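Local coordinates for citrinin polyketide synthase (Monascus purpureus, PDB 5MPT), which builds the keto-aldehyde precursor of the mycotoxin citrinin from malonyl-CoA units, this piece being its S-adenosylhomocysteine-bound C-methyltransferase domain, at residues Gly38-Glu43 / Val320-Phe325; Ala59-Gln62 / Ile67-Ala70; Asp175-Ser180 / Ala215-Thr220; Asn286-Thr291 / Thr348-Ile353. All blocks are in the same frame, centred on the assembly; numbering follows the deposited sequence.

How the contacts relate
Contacts 3 and 4 border the S-adenosylhomocysteine site, with centres about 19 Å apart, and each holds an active-site residue, Tyr177 and His289 respectively. Contact 1 fastens helix 40-62 of the N-terminal helical part to helix 321-327 and touches contact 3 through packing of Trp322 on Val176. Contact 2, at the far end of helix 40-62, lies about 24 Å from contact 1 and about 37 Å from contact 4, centre to centre. Along the chain, contact 2 closes before contact 3 opens, both are nested inside the long loop closed by contact 1, and contacts 1 and 4 interlock. The N-terminal helices are thus tied to the Rossmann-like catalytic core by residues distant in sequence.

Contact 1 (Gly38-Glu43 / Val320-Phe325); sequences GTYYNE and VPWVDF. With EDO (1,2-ethanediol), chain C.
Tyr40 and Trp322 reach toward each other from the first turns of two helices, and their side chains cross at about a right angle. The meeting point is polar: the indole NE1 of Trp322 donates to Tyr40 OH over 3.0 Å. From the phenol's side the nitrogen sits at the ring edge, near the ring plane, whereas from the indole's side the hydroxyl is tilted 31° out of plane, and the N-H...O angle is a bent 134°. With CG anti to the backbone N (chi1 -163°), Tyr40 extends its ring toward helix 321-327 and delivers OH to the indole. Through this pair the first turn of helix 40-62, in the helix-turn-helix family region at the N-terminal side of the domain, is joined to helix 321-327 of the methyltransferase part. Tyr40 OH also hydrogen-bonds to Glu138, so the hydroxyl of this buried residue has two partners, and His135 meets the tyrosine ring edge-to-face. One face of the Trp322 indole is roofed by its own neighbour, Val323, whose CG2 lies 3.4 Å above the ring centre. Next to Tyr40, Thr39 OG1 accepts a hydrogen bond of 2.8 Å from O1 of an ethanediol molecule, probably a crystallisation additive.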
loop_
_atom_site.group_PDB
_atom_site.type_symbol
_atom_site.label_atom_id
_atom_site.label_comp_id
_atom_site.label_asym_id
_atom_site.label_seq_id
_atom_site.Cartn_x
_atom_site.Cartn_y
_atom_site.Cartn_z
ATOM N N GLY A 38 17.204 -3.566 2.470
ATOM C CA GLY A 38 18.263 -2.823 1.810
ATOM C C GLY A 38 18.799 -3.401 0.516
ATOM O O GLY A 38 19.595 -2.731 -0.143
ATOM N N THR A 39 18.335 -4.562 0.074
ATOM C CA THR A 39 18.656 -5.035 -1.266
ATOM C C THR A 39 17.424 -5.133 -2.126
ATOM O O THR A 39 17.501 -5.703 -3.220
ATOM C CB THR A 39 19.324 -6.401 -1.226
ATOM O OG1 THR A 39 18.464 -7.334 -0.568
ATOM C CG2 THR A 39 20.647 -6.323 -0.488
ATOM N N TYR A 40 16.294 -4.595 -1.673
ATOM C CA TYR A 40 15.030 -4.910 -2.338
ATOM C C TYR A 40 14.962 -4.317 -3.741
ATOM O O TYR A 40 14.578 -5.007 -4.693
ATOM C CB TYR A 40 13.868 -4.416 -1.485
ATOM C CG TYR A 40 12.504 -5.023 -1.839
ATOM C CD1 TYR A 40 12.134 -6.277 -1.353
ATOM C CD2 TYR A 40 11.572 -4.327 -2.600
ATOM C CE1 TYR A 40 10.915 -6.837 -1.662
ATOM C CE2 TYR A 40 10.319 -4.883 -2.892
ATOM C CZ TYR A 40 9.994 -6.114 -2.387
ATOM O OH TYR A 40 8.783 -6.665 -2.646
ATOM N N TYR A 41 15.291 -3.032 -3.891
ATOM C CA TYR A 41 15.146 -2.403 -5.203
ATOM C C TYR A 41 16.082 -3.030 -6.225
ATOM O O TYR A 41 15.674 -3.343 -7.355
ATOM C CB TYR A 41 15.404 -0.902 -5.094
ATOM C CG TYR A 41 15.203 -0.127 -6.378
ATOM C CD1 TYR A 41 13.937 0.306 -6.762
ATOM C CD2 TYR A 41 16.274 0.171 -7.209
ATOM C CE1 TYR A 41 13.747 1.015 -7.941
ATOM C CE2 TYR A 41 16.088 0.874 -8.394
ATOM C CZ TYR A 41 14.826 1.291 -8.751
ATOM O OH TYR A 41 14.656 1.990 -9.923
ATOM N N ASN A 42 17.332 -3.252 -5.852
ATOM C CA ASN A 42 18.319 -3.708 -6.824
ATOM C C ASN A 42 18.410 -5.214 -6.960
ATOM O O ASN A 42 18.880 -5.689 -7.994
ATOM C CB ASN A 42 19.693 -3.150 -6.451
ATOM C CG ASN A 42 19.788 -1.659 -6.702
ATOM O OD1 ASN A 42 19.274 -1.153 -7.696
ATOM N ND2 ASN A 42 20.445 -0.946 -5.798
ATOM N N GLU A 43 18.007 -5.985 -5.948
ATOM C CA GLU A 43 18.202 -7.434 -6.020
ATOM C C GLU A 43 16.925 -8.268 -5.980
ATOM O O GLU A 43 16.906 -9.349 -6.556
ATOM C CB GLU A 43 19.125 -7.906 -4.887
ATOM C CG GLU A 43 20.545 -7.372 -4.969
ATOM C CD GLU A 43 21.457 -7.978 -3.896
ATOM O OE1 GLU A 43 21.170 -9.104 -3.413
ATOM O OE2 GLU A 43 22.457 -7.318 -3.534
ATOM N N VAL A 320 5.611 -0.283 -8.237
ATOM C CA VAL A 320 6.423 -1.495 -8.153
ATOM C C VAL A 320 5.725 -2.510 -9.050
ATOM O O VAL A 320 4.502 -2.689 -8.914
ATOM C CB VAL A 320 6.515 -2.011 -6.717
ATOM C CG1 VAL A 320 7.149 -3.402 -6.665
ATOM C CG2 VAL A 320 7.345 -1.039 -5.882
ATOM N N PRO A 321 6.421 -3.195 -9.968
ATOM C CA PRO A 321 5.664 -4.019 -10.937
ATOM C C PRO A 321 4.785 -5.092 -10.301
ATOM O O PRO A 321 3.626 -5.234 -10.728
ATOM C CB PRO A 321 6.767 -4.595 -11.835
ATOM C CG PRO A 321 7.806 -3.555 -11.820
ATOM C CD PRO A 321 7.810 -3.010 -10.425
ATOM N N TRP A 322 5.274 -5.856 -9.311
ATOM C CA TRP A 322 4.418 -6.912 -8.769
ATOM C C TRP A 322 3.164 -6.355 -8.112
ATOM O O TRP A 322 2.125 -7.026 -8.111
ATOM C CB TRP A 322 5.156 -7.813 -7.787
ATOM C CG TRP A 322 5.519 -7.232 -6.405
ATOM C CD1 TRP A 322 6.730 -6.750 -6.015
ATOM C CD2 TRP A 322 4.641 -7.076 -5.267
ATOM N NE1 TRP A 322 6.665 -6.312 -4.714
ATOM C CE2 TRP A 322 5.398 -6.505 -4.236
ATOM C CE3 TRP A 322 3.301 -7.378 -5.024
ATOM C CZ2 TRP A 322 4.866 -6.245 -3.000
ATOM C CZ3 TRP A 322 2.780 -7.115 -3.808
ATOM C CH2 TRP A 322 3.553 -6.556 -2.798
ATOM N N VAL A 323 3.234 -5.149 -7.546
ATOM C CA VAL A 323 2.049 -4.535 -6.950
ATOM C C VAL A 323 1.009 -4.230 -8.026
ATOM O O VAL A 323 -0.172 -4.595 -7.905
ATOM C CB VAL A 323 2.445 -3.263 -6.174
ATOM C CG1 VAL A 323 1.216 -2.558 -5.603
ATOM C CG2 VAL A 323 3.467 -3.613 -5.074
ATOM N N ASP A 324 1.417 -3.521 -9.077
ATOM C CA ASP A 324 0.510 -3.303 -10.203
ATOM C C ASP A 324 -0.007 -4.614 -10.776
ATOM O O ASP A 324 -1.182 -4.732 -11.128
ATOM C CB ASP A 324 1.203 -2.502 -11.296
ATOM C CG ASP A 324 1.197 -1.029 -11.002
ATOM O OD1 ASP A 324 0.105 -0.540 -10.662
ATOM O OD2 ASP A 324 2.255 -0.375 -11.116
ATOM N N PHE A 325 0.865 -5.602 -10.923
ATOM C CA PHE A 325 0.493 -6.841 -11.601
ATOM C C PHE A 325 -0.643 -7.547 -10.879
ATOM O O PHE A 325 -1.533 -8.128 -11.512
ATOM C CB PHE A 325 1.711 -7.745 -11.679
ATOM C CG PHE A 325 1.459 -9.070 -12.343
ATOM C CD1 PHE A 325 1.026 -9.141 -13.657
ATOM C CD2 PHE A 325 1.655 -10.261 -11.655
ATOM C CE1 PHE A 325 0.813 -10.362 -14.258
ATOM C CE2 PHE A 325 1.448 -11.487 -12.265
ATOM C CZ PHE A 325 0.988 -11.526 -13.556
HETATM C C1 EDO C . 18.051 -8.826 3.000
HETATM O O1 EDO C . 18.937 -8.206 2.069
HETATM C C2 EDO C . 17.129 -9.775 2.253
HETATM O O2 EDO C . 16.722 -9.160 1.019
#

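Contact 2 (Ala59-Gln62 / Ile67-Ala70); sequences AFEQ and IRSA
The guanidinium of Arg68 and the carboxylate of Glu61 are inclined by 40° to each other, their side chains crossing at about a right angle. Glu61 CG approaches the guanidinium obliquely, 3.9 Å from Arg68 NH2. This is the turn that leaves helix 40-62 in the helix-turn-helix family region, folding residues 67-70 back on the last helical turn. Glu61 OE2 lies well out of the guanidinium plane, 4.2 Å from Arg68 NE, so the opposite charges are near one another without forming a salt bridge; Arg68 NH2 is instead hydrogen-bonded to Asn58, about one helical turn before Glu61. On the inner side the Phe60 ring meets that of Tyr93, while Phe60 CB touches Ile67 CG2 at 3.9 Å. The Glu61 chain is bent at chi2 (54°), which brings its carboxylate round to the loop backbone. There Arg68 N donates to Glu61 OE2 over 3.3 Å, arriving nearly along the C-O axis with an N-H...O angle of 153°.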
loop_
_atom_site.group_PDB
_atom_site.type_symbol
_atom_site.label_atom_id
_atom_site.label_comp_id
_atom_site.label_asym_id
_atom_site.label_seq_id
_atom_site.Cartn_x
_atom_site.Cartn_y
_atom_site.Cartn_z
ATOM N N ALA A 59 0.292 -16.231 -20.065
ATOM C CA ALA A 59 -1.108 -15.889 -20.291
ATOM C C ALA A 59 -1.357 -15.525 -21.753
ATOM O O ALA A 59 -2.380 -15.893 -22.346
ATOM C CB ALA A 59 -1.500 -14.743 -19.346
ATOM N N PHE A 60 -0.432 -14.776 -22.340
ATOM C CA PHE A 60 -0.558 -14.366 -23.726
ATOM C C PHE A 60 -0.589 -15.575 -24.659
ATOM O O PHE A 60 -1.431 -15.665 -25.574
ATOM C CB PHE A 60 0.613 -13.441 -24.043
ATOM C CG PHE A 60 0.337 -12.011 -23.749
ATOM C CD1 PHE A 60 -0.422 -11.639 -22.641
ATOM C CD2 PHE A 60 0.816 -11.023 -24.587
ATOM C CE1 PHE A 60 -0.704 -10.321 -22.395
ATOM C CE2 PHE A 60 0.541 -9.688 -24.318
ATOM C CZ PHE A 60 -0.214 -9.344 -23.243
ATOM N N GLU A 61 0.299 -16.533 -24.420
ATOM C CA GLU A 61 0.312 -17.771 -25.191
ATOM C C GLU A 61 -1.042 -18.483 -25.075
ATOM O O GLU A 61 -1.638 -18.921 -26.082
ATOM C CB GLU A 61 1.482 -18.632 -24.664
ATOM C CG GLU A 61 2.152 -19.646 -25.614
ATOM C CD GLU A 61 2.636 -19.045 -26.929
ATOM O OE1 GLU A 61 1.948 -19.254 -27.940
ATOM O OE2 GLU A 61 3.686 -18.368 -26.957
ATOM N N GLN A 62 -1.549 -18.579 -23.842
ATOM C CA GLN A 62 -2.854 -19.178 -23.589
ATOM C C GLN A 62 -3.970 -18.452 -24.322
ATOM O O GLN A 62 -4.942 -19.086 -24.765
ATOM C CB GLN A 62 -3.117 -19.190 -22.082
ATOM C CG GLN A 62 -2.189 -20.154 -21.357
ATOM C CD GLN A 62 -2.190 -19.923 -19.847
ATOM O OE1 GLN A 62 -2.912 -19.069 -19.319
ATOM N NE2 GLN A 62 -1.397 -20.705 -19.152
ATOM N N ILE A 67 3.821 -15.131 -28.507
ATOM C CA ILE A 67 4.928 -14.233 -28.217
ATOM C C ILE A 67 6.208 -15.021 -27.970
ATOM O O ILE A 67 7.302 -14.562 -28.316
ATOM C CB ILE A 67 4.534 -13.313 -27.037
ATOM C CG1 ILE A 67 5.690 -12.388 -26.654
ATOM C CG2 ILE A 67 4.045 -14.133 -25.848
ATOM C CD1 ILE A 67 5.256 -11.171 -25.794
ATOM N N ARG A 68 6.100 -16.225 -27.411
ATOM C CA ARG A 68 7.299 -16.981 -27.090
ATOM C C ARG A 68 8.040 -17.408 -28.349
ATOM O O ARG A 68 9.268 -17.494 -28.344
ATOM C CB ARG A 68 6.943 -18.198 -26.239
ATOM C CG ARG A 68 8.150 -18.798 -25.544
ATOM C CD ARG A 68 7.840 -20.129 -24.902
ATOM N NE ARG A 68 6.479 -20.193 -24.386
ATOM C CZ ARG A 68 6.096 -19.719 -23.209
ATOM N NH1 ARG A 68 6.976 -19.123 -22.405
ATOM N NH2 ARG A 68 4.828 -19.841 -22.841
ATOM N N SER A 69 7.320 -17.663 -29.440
ATOM C CA SER A 69 7.928 -18.167 -30.661
ATOM C C SER A 69 7.993 -17.135 -31.776
ATOM O O SER A 69 8.545 -17.428 -32.844
ATOM C CB SER A 69 7.160 -19.396 -31.136
ATOM O OG SER A 69 5.775 -19.114 -31.252
ATOM N N ALA A 70 7.463 -15.938 -31.555
ATOM C CA ALA A 70 7.384 -14.936 -32.607
ATOM C C ALA A 70 8.772 -14.460 -33.006
ATOM O O ALA A 70 9.661 -14.285 -32.163
ATOM C CB ALA A 70 6.555 -13.740 -32.136
#

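Contact 3 (Asp175-Ser180 / Ala215-Thr220); sequences DVYAKS and AGTGGT. With SAH (S-adenosyl-L-homocysteine), chain B.
The Tyr177 ring lies with one face over the homocysteine chain of S-adenosylhomocysteine, whose CB sits 3.5 Å above the ring centre, while Thr217 OG1 comes to the ring edge, 3.3 Å from Tyr177 CD2. The phenol end reaches the thioether, with Tyr177 OH 3.5 Å from SD of the ligand; in the methyl-donating cofactor that sulfur would carry the methyl group, and Tyr177 is an active-site residue. Residues 215-220 form the glycine-rich loop after strand 208-213, the hallmark cofactor loop of Rossmann-like methyltransferases. It grips the ligand carboxylate at both oxygens. Thr217 gives its backbone N and OG1 to ligand O, each at 2.7 Å; OG1 sits between the backbone N and the carbonyl carbon (chi1 64°), which turns it onto that oxygen. Gly219 N donates to ligand OXT at 3.0 Å. A CB on Gly219 would run into Tyr177 O; without one, its CA lies 3.8 Å from Tyr177 O and 3.9 Å from Ala178 CB. A water donates to both Ala178 O and Gly219 O.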
loop_
_atom_site.group_PDB
_atom_site.type_symbol
_atom_site.label_atom_id
_atom_site.label_comp_id
_atom_site.label_asym_id
_atom_site.label_seq_id
_atom_site.Cartn_x
_atom_site.Cartn_y
_atom_site.Cartn_z
ATOM N N ASP A 175 0.054 -11.533 5.388
ATOM C CA ASP A 175 1.497 -11.547 5.587
ATOM C C ASP A 175 2.169 -10.469 4.749
ATOM O O ASP A 175 3.133 -9.848 5.194
ATOM C CB ASP A 175 2.062 -12.923 5.245
ATOM C CG ASP A 175 1.802 -13.946 6.324
ATOM O OD1 ASP A 175 1.288 -13.562 7.393
ATOM O OD2 ASP A 175 2.138 -15.134 6.112
ATOM N N VAL A 176 1.656 -10.215 3.546
ATOM C CA VAL A 176 2.173 -9.111 2.734
ATOM C C VAL A 176 2.048 -7.802 3.510
ATOM O O VAL A 176 3.012 -7.031 3.625
ATOM C CB VAL A 176 1.442 -9.044 1.380
ATOM C CG1 VAL A 176 1.765 -7.731 0.604
ATOM C CG2 VAL A 176 1.798 -10.270 0.524
ATOM N N TYR A 177 0.882 -7.566 4.114
ATOM C CA TYR A 177 0.651 -6.269 4.740
ATOM C C TYR A 177 1.352 -6.099 6.080
ATOM O O TYR A 177 1.642 -4.963 6.446
ATOM C CB TYR A 177 -0.855 -6.026 4.929
ATOM C CG TYR A 177 -1.649 -5.803 3.661
ATOM C CD1 TYR A 177 -1.173 -5.000 2.619
ATOM C CD2 TYR A 177 -2.884 -6.395 3.507
ATOM C CE1 TYR A 177 -1.914 -4.792 1.509
ATOM C CE2 TYR A 177 -3.622 -6.191 2.402
ATOM C CZ TYR A 177 -3.138 -5.394 1.392
ATOM O OH TYR A 177 -3.945 -5.202 0.290
ATOM N N ALA A 178 1.585 -7.179 6.829
ATOM C CA ALA A 178 2.159 -7.124 8.171
ATOM C C ALA A 178 3.627 -7.515 8.210
ATOM O O ALA A 178 4.413 -6.857 8.911
ATOM C CB ALA A 178 1.388 -8.061 9.112
ATOM N N LYS A 179 3.999 -8.568 7.485
ATOM C CA LYS A 179 5.287 -9.217 7.683
ATOM C C LYS A 179 6.328 -8.857 6.629
ATOM O O LYS A 179 7.510 -8.714 6.968
ATOM C CB LYS A 179 5.128 -10.742 7.719
ATOM C CG LYS A 179 4.266 -11.245 8.846
ATOM C CD LYS A 179 4.253 -12.773 8.955
ATOM C CE LYS A 179 3.148 -13.263 9.900
ATOM N NZ LYS A 179 1.883 -12.435 9.826
ATOM N N SER A 180 5.936 -8.738 5.372
ATOM C CA SER A 180 6.883 -8.408 4.318
ATOM C C SER A 180 7.606 -7.100 4.633
ATOM O O SER A 180 6.953 -6.072 4.870
ATOM C CB SER A 180 6.186 -8.284 2.975
ATOM O OG SER A 180 5.844 -9.561 2.481
ATOM N N ALA A 215 -7.902 0.076 8.084
ATOM C CA ALA A 215 -7.039 -0.784 8.884
ATOM C C ALA A 215 -6.999 -2.200 8.340
ATOM O O ALA A 215 -6.026 -2.931 8.581
ATOM C CB ALA A 215 -7.513 -0.783 10.339
ATOM N N GLY A 216 -8.028 -2.598 7.608
ATOM C CA GLY A 216 -8.029 -3.844 6.887
ATOM C C GLY A 216 -7.651 -5.048 7.715
ATOM O O GLY A 216 -8.317 -5.361 8.711
ATOM N N THR A 217 -6.574 -5.712 7.300
ATOM C CA THR A 217 -6.061 -6.938 7.896
ATOM C C THR A 217 -5.296 -6.689 9.187
ATOM O O THR A 217 -4.891 -7.654 9.842
ATOM C CB THR A 217 -5.153 -7.679 6.901
ATOM O OG1 THR A 217 -3.983 -6.899 6.577
ATOM C CG2 THR A 217 -5.915 -8.054 5.607
ATOM N N GLY A 218 -5.122 -5.431 9.581
ATOM C CA GLY A 218 -4.401 -5.121 10.794
ATOM C C GLY A 218 -2.906 -5.188 10.650
ATOM O O GLY A 218 -2.214 -5.490 11.629
ATOM N N GLY A 219 -2.376 -4.890 9.458
ATOM C CA GLY A 219 -0.941 -4.974 9.257
ATOM C C GLY A 219 -0.206 -3.923 10.058
ATOM O O GLY A 219 0.902 -4.162 10.556
ATOM N N THR A 220 -0.817 -2.760 10.201
ATOM C CA THR A 220 -0.326 -1.721 11.078
ATOM C C THR A 220 -0.856 -1.917 12.487
ATOM O O THR A 220 -0.109 -1.775 13.459
ATOM C CB THR A 220 -0.744 -0.355 10.531
ATOM O OG1 THR A 220 -0.181 -0.175 9.223
ATOM C CG2 THR A 220 -0.280 0.772 11.454
HETATM N N SAH B . -4.011 -0.983 5.899
HETATM C CA SAH B . -4.271 -2.221 5.106
HETATM C CB SAH B . -3.447 -2.435 3.841
HETATM C CG SAH B . -3.853 -1.571 2.661
HETATM S SD SAH B . -5.279 -2.395 1.873
HETATM C C SAH B . -4.024 -3.435 6.045
HETATM O O SAH B . -4.742 -4.479 5.688
HETATM O OXT SAH B . -3.241 -3.438 6.962
HETATM C "C5'" SAH B . -6.463 -1.036 1.682
HETATM C "C4'" SAH B . -7.493 -1.116 2.790
HETATM O "O4'" SAH B . -8.306 0.068 2.639
HETATM C "C3'" SAH B . -8.445 -2.317 2.719
HETATM O "O3'" SAH B . -8.573 -2.826 4.043
HETATM C "C2'" SAH B . -9.756 -1.705 2.198
HETATM O "O2'" SAH B . -10.912 -2.364 2.710
HETATM C "C1'" SAH B . -9.660 -0.290 2.758
HETATM N N9 SAH B . -10.449 0.725 2.071
HETATM C C8 SAH B . -10.647 0.877 0.725
HETATM N N7 SAH B . -11.452 1.862 0.408
HETATM C C5 SAH B . -11.817 2.395 1.637
HETATM C C6 SAH B . -12.661 3.463 1.998
HETATM N N6 SAH B . -13.355 4.200 1.121
HETATM N N1 SAH B . -12.800 3.730 3.311
HETATM C C2 SAH B . -12.140 2.982 4.200
HETATM N N3 SAH B . -11.315 1.957 3.985
HETATM C C4 SAH B . -11.199 1.707 2.670
HETATM O O HOH W 1 3.480 -5.170 10.799
#

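Contact 4 (Asn286-Thr291 / Thr348-Ile353); sequences NCVHAT and THWKKI. With SAH (S-adenosyl-L-homocysteine), chain B.
Val288 O is gripped twice by Thr291: the hydroxyl OG1 donates to it over 2.9 Å in the carbonyl plane, with a C=O...O angle of 154°, and the backbone N of Thr291 adds a second bond of 3.2 Å. These bonds close the short 3-10 turn that follows strand 279-285 of the Rossmann-like sheet and borders the S-adenosylhomocysteine pocket. Trp350 of helix 347-356 points its benzo edge at that turn. Its CH2 and CZ3 both lie 3.7 Å from Val288 CG1, which sits in the indole plane, as does His289 N. Val288 CG1 is anti to its own nitrogen (chi1 174°), and this puts the methyl where the indole edge arrives. Further along the same edge, Trp350 CZ2 comes to 4.1 Å from His289 CB. Trp350 also rests on Leu313 and Glu315 of strand 309-316, so the helix packs against both the turn and the sheet. The imidazole of the active-site residue His289 swings away from the tryptophan, and its ND1 is hydrogen-bonded to Glu315, another active-site residue; the side-chain amide carbon of Asn286 lies in the plane of the imidazole at its edge. On the ligand side of the turn, Asn286 O is 3.4 Å from ligand CG, and Cys287 CB lies 3.2 Å from the ribose oxygen O4' of S-adenosylhomocysteine.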
loop_
_atom_site.group_PDB
_atom_site.type_symbol
_atom_site.label_atom_id
_atom_site.label_comp_id
_atom_site.label_asym_id
_atom_site.label_seq_id
_atom_site.Cartn_x
_atom_site.Cartn_y
_atom_site.Cartn_z
ATOM N N ASN A 286 -1.944 2.895 3.138
ATOM C CA ASN A 286 -2.217 2.457 1.767
ATOM C C ASN A 286 -3.697 2.230 1.517
ATOM O O ASN A 286 -4.104 1.312 0.791
ATOM C CB ASN A 286 -1.365 1.248 1.423
ATOM C CG ASN A 286 0.007 1.680 0.987
ATOM O OD1 ASN A 286 0.139 2.591 0.147
ATOM N ND2 ASN A 286 1.040 1.110 1.575
ATOM N N CYS A 287 -4.495 3.116 2.049
ATOM C CA CYS A 287 -5.928 3.107 1.817
ATOM C C CYS A 287 -6.439 4.395 1.201
ATOM O O CYS A 287 -7.381 4.348 0.402
ATOM C CB CYS A 287 -6.688 2.827 3.118
ATOM S SG CYS A 287 -6.309 4.052 4.412
ATOM N N VAL A 288 -5.844 5.544 1.514
ATOM C CA VAL A 288 -6.419 6.788 1.009
ATOM C C VAL A 288 -6.237 6.876 -0.518
ATOM O O VAL A 288 -7.092 7.414 -1.229
ATOM C CB VAL A 288 -5.826 7.995 1.760
ATOM C CG1 VAL A 288 -6.316 9.309 1.145
ATOM C CG2 VAL A 288 -6.204 7.956 3.260
ATOM N N HIS A 289 -5.158 6.317 -1.058
ATOM C CA HIS A 289 -5.003 6.312 -2.511
ATOM C C HIS A 289 -6.119 5.562 -3.204
ATOM O O HIS A 289 -6.355 5.808 -4.394
ATOM C CB HIS A 289 -3.650 5.733 -2.925
ATOM C CG HIS A 289 -3.454 4.283 -2.620
ATOM N ND1 HIS A 289 -2.470 3.856 -1.762
ATOM C CD2 HIS A 289 -4.022 3.161 -3.123
ATOM C CE1 HIS A 289 -2.464 2.536 -1.713
ATOM N NE2 HIS A 289 -3.386 2.085 -2.544
ATOM N N ALA A 290 -6.802 4.639 -2.509
ATOM C CA ALA A 290 -7.807 3.796 -3.161
ATOM C C ALA A 290 -9.130 4.501 -3.315
ATOM O O ALA A 290 -10.057 3.920 -3.903
ATOM C CB ALA A 290 -8.020 2.509 -2.354
ATOM N N THR A 291 -9.226 5.732 -2.859
ATOM C CA THR A 291 -10.490 6.446 -2.942
ATOM C C THR A 291 -10.584 7.211 -4.262
ATOM O O THR A 291 -9.608 7.376 -5.000
ATOM C CB THR A 291 -10.663 7.394 -1.750
ATOM O OG1 THR A 291 -9.692 8.451 -1.783
ATOM C CG2 THR A 291 -10.542 6.652 -0.434
ATOM N N THR A 348 5.054 14.647 -3.326
ATOM C CA THR A 348 4.883 16.033 -3.749
ATOM C C THR A 348 3.435 16.303 -4.142
ATOM O O THR A 348 2.894 17.380 -3.851
ATOM C CB THR A 348 5.830 16.350 -4.908
ATOM O OG1 THR A 348 5.683 15.365 -5.944
ATOM C CG2 THR A 348 7.276 16.355 -4.435
ATOM N N HIS A 349 2.786 15.331 -4.783
ATOM C CA HIS A 349 1.377 15.467 -5.116
ATOM C C HIS A 349 0.521 15.415 -3.867
ATOM O O HIS A 349 -0.435 16.189 -3.720
ATOM C CB HIS A 349 0.952 14.353 -6.076
ATOM C CG HIS A 349 -0.503 14.382 -6.417
ATOM N ND1 HIS A 349 -1.040 15.290 -7.304
ATOM C CD2 HIS A 349 -1.536 13.621 -5.984
ATOM C CE1 HIS A 349 -2.340 15.082 -7.406
ATOM N NE2 HIS A 349 -2.664 14.068 -6.624
ATOM N N TRP A 350 0.812 14.469 -2.980
ATOM C CA TRP A 350 0.101 14.417 -1.715
ATOM C C TRP A 350 0.176 15.755 -0.992
ATOM O O TRP A 350 -0.821 16.225 -0.455
ATOM C CB TRP A 350 0.668 13.304 -0.847
ATOM C CG TRP A 350 0.242 11.944 -1.244
ATOM C CD1 TRP A 350 0.964 11.021 -1.925
ATOM C CD2 TRP A 350 -1.020 11.339 -0.958
ATOM N NE1 TRP A 350 0.231 9.873 -2.083
ATOM C CE2 TRP A 350 -1.002 10.055 -1.509
ATOM C CE3 TRP A 350 -2.177 11.778 -0.304
ATOM C CZ2 TRP A 350 -2.096 9.189 -1.419
ATOM C CZ3 TRP A 350 -3.247 10.915 -0.216
ATOM C CH2 TRP A 350 -3.212 9.655 -0.759
ATOM N N LYS A 351 1.352 16.387 -0.965
ATOM C CA LYS A 351 1.458 17.687 -0.306
ATOM C C LYS A 351 0.541 18.709 -0.968
ATOM O O LYS A 351 -0.121 19.500 -0.283
ATOM C CB LYS A 351 2.912 18.163 -0.324
ATOM C CG LYS A 351 3.153 19.521 0.292
ATOM C CD LYS A 351 4.628 19.867 0.221
ATOM C CE LYS A 351 4.962 21.253 0.808
ATOM N NZ LYS A 351 5.241 21.211 2.262
ATOM N N LYS A 352 0.485 18.701 -2.299
ATOM C CA LYS A 352 -0.391 19.632 -3.007
ATOM C C LYS A 352 -1.832 19.469 -2.556
ATOM O O LYS A 352 -2.496 20.447 -2.193
ATOM C CB LYS A 352 -0.273 19.424 -4.516
ATOM C CG LYS A 352 -0.946 20.521 -5.334
ATOM C CD LYS A 352 -0.983 20.197 -6.825
ATOM C CE LYS A 352 -1.998 19.098 -7.146
ATOM N NZ LYS A 352 -2.065 18.773 -8.600
ATOM N N ILE A 353 -2.335 18.234 -2.569
ATOM C CA ILE A 353 -3.702 17.983 -2.129
ATOM C C ILE A 353 -3.879 18.449 -0.694
ATOM O O ILE A 353 -4.809 19.195 -0.373
ATOM C CB ILE A 353 -4.045 16.491 -2.255
ATOM C CG1 ILE A 353 -3.892 16.012 -3.712
ATOM C CG2 ILE A 353 -5.436 16.216 -1.703
ATOM C CD1 ILE A 353 -4.878 16.578 -4.660
HETATM N N SAH B . -4.011 -0.983 5.899
HETATM C CA SAH B . -4.271 -2.221 5.106
HETATM C CB SAH B . -3.447 -2.435 3.841
HETATM C CG SAH B . -3.853 -1.571 2.661
HETATM S SD SAH B . -5.279 -2.395 1.873
HETATM C C SAH B . -4.024 -3.435 6.045
HETATM O O SAH B . -4.742 -4.479 5.688
HETATM O OXT SAH B . -3.241 -3.438 6.962
HETATM C "C5'" SAH B . -6.463 -1.036 1.682
HETATM C "C4'" SAH B . -7.493 -1.116 2.790
HETATM O "O4'" SAH B . -8.306 0.068 2.639
HETATM C "C3'" SAH B . -8.445 -2.317 2.719
HETATM O "O3'" SAH B . -8.573 -2.826 4.043
HETATM C "C2'" SAH B . -9.756 -1.705 2.198
HETATM O "O2'" SAH B . -10.912 -2.364 2.710
HETATM C "C1'" SAH B . -9.660 -0.290 2.758
HETATM N N9 SAH B . -10.449 0.725 2.071
HETATM C C8 SAH B . -10.647 0.877 0.725
HETATM N N7 SAH B . -11.452 1.862 0.408
HETATM C C5 SAH B . -11.817 2.395 1.637
HETATM C C6 SAH B . -12.661 3.463 1.998
HETATM N N6 SAH B . -13.355 4.200 1.121
HETATM N N1 SAH B . -12.800 3.730 3.311
HETATM C C2 SAH B . -12.140 2.982 4.200
HETATM N N3 SAH B . -11.315 1.957 3.985
HETATM C C4 SAH B . -11.199 1.707 2.670
#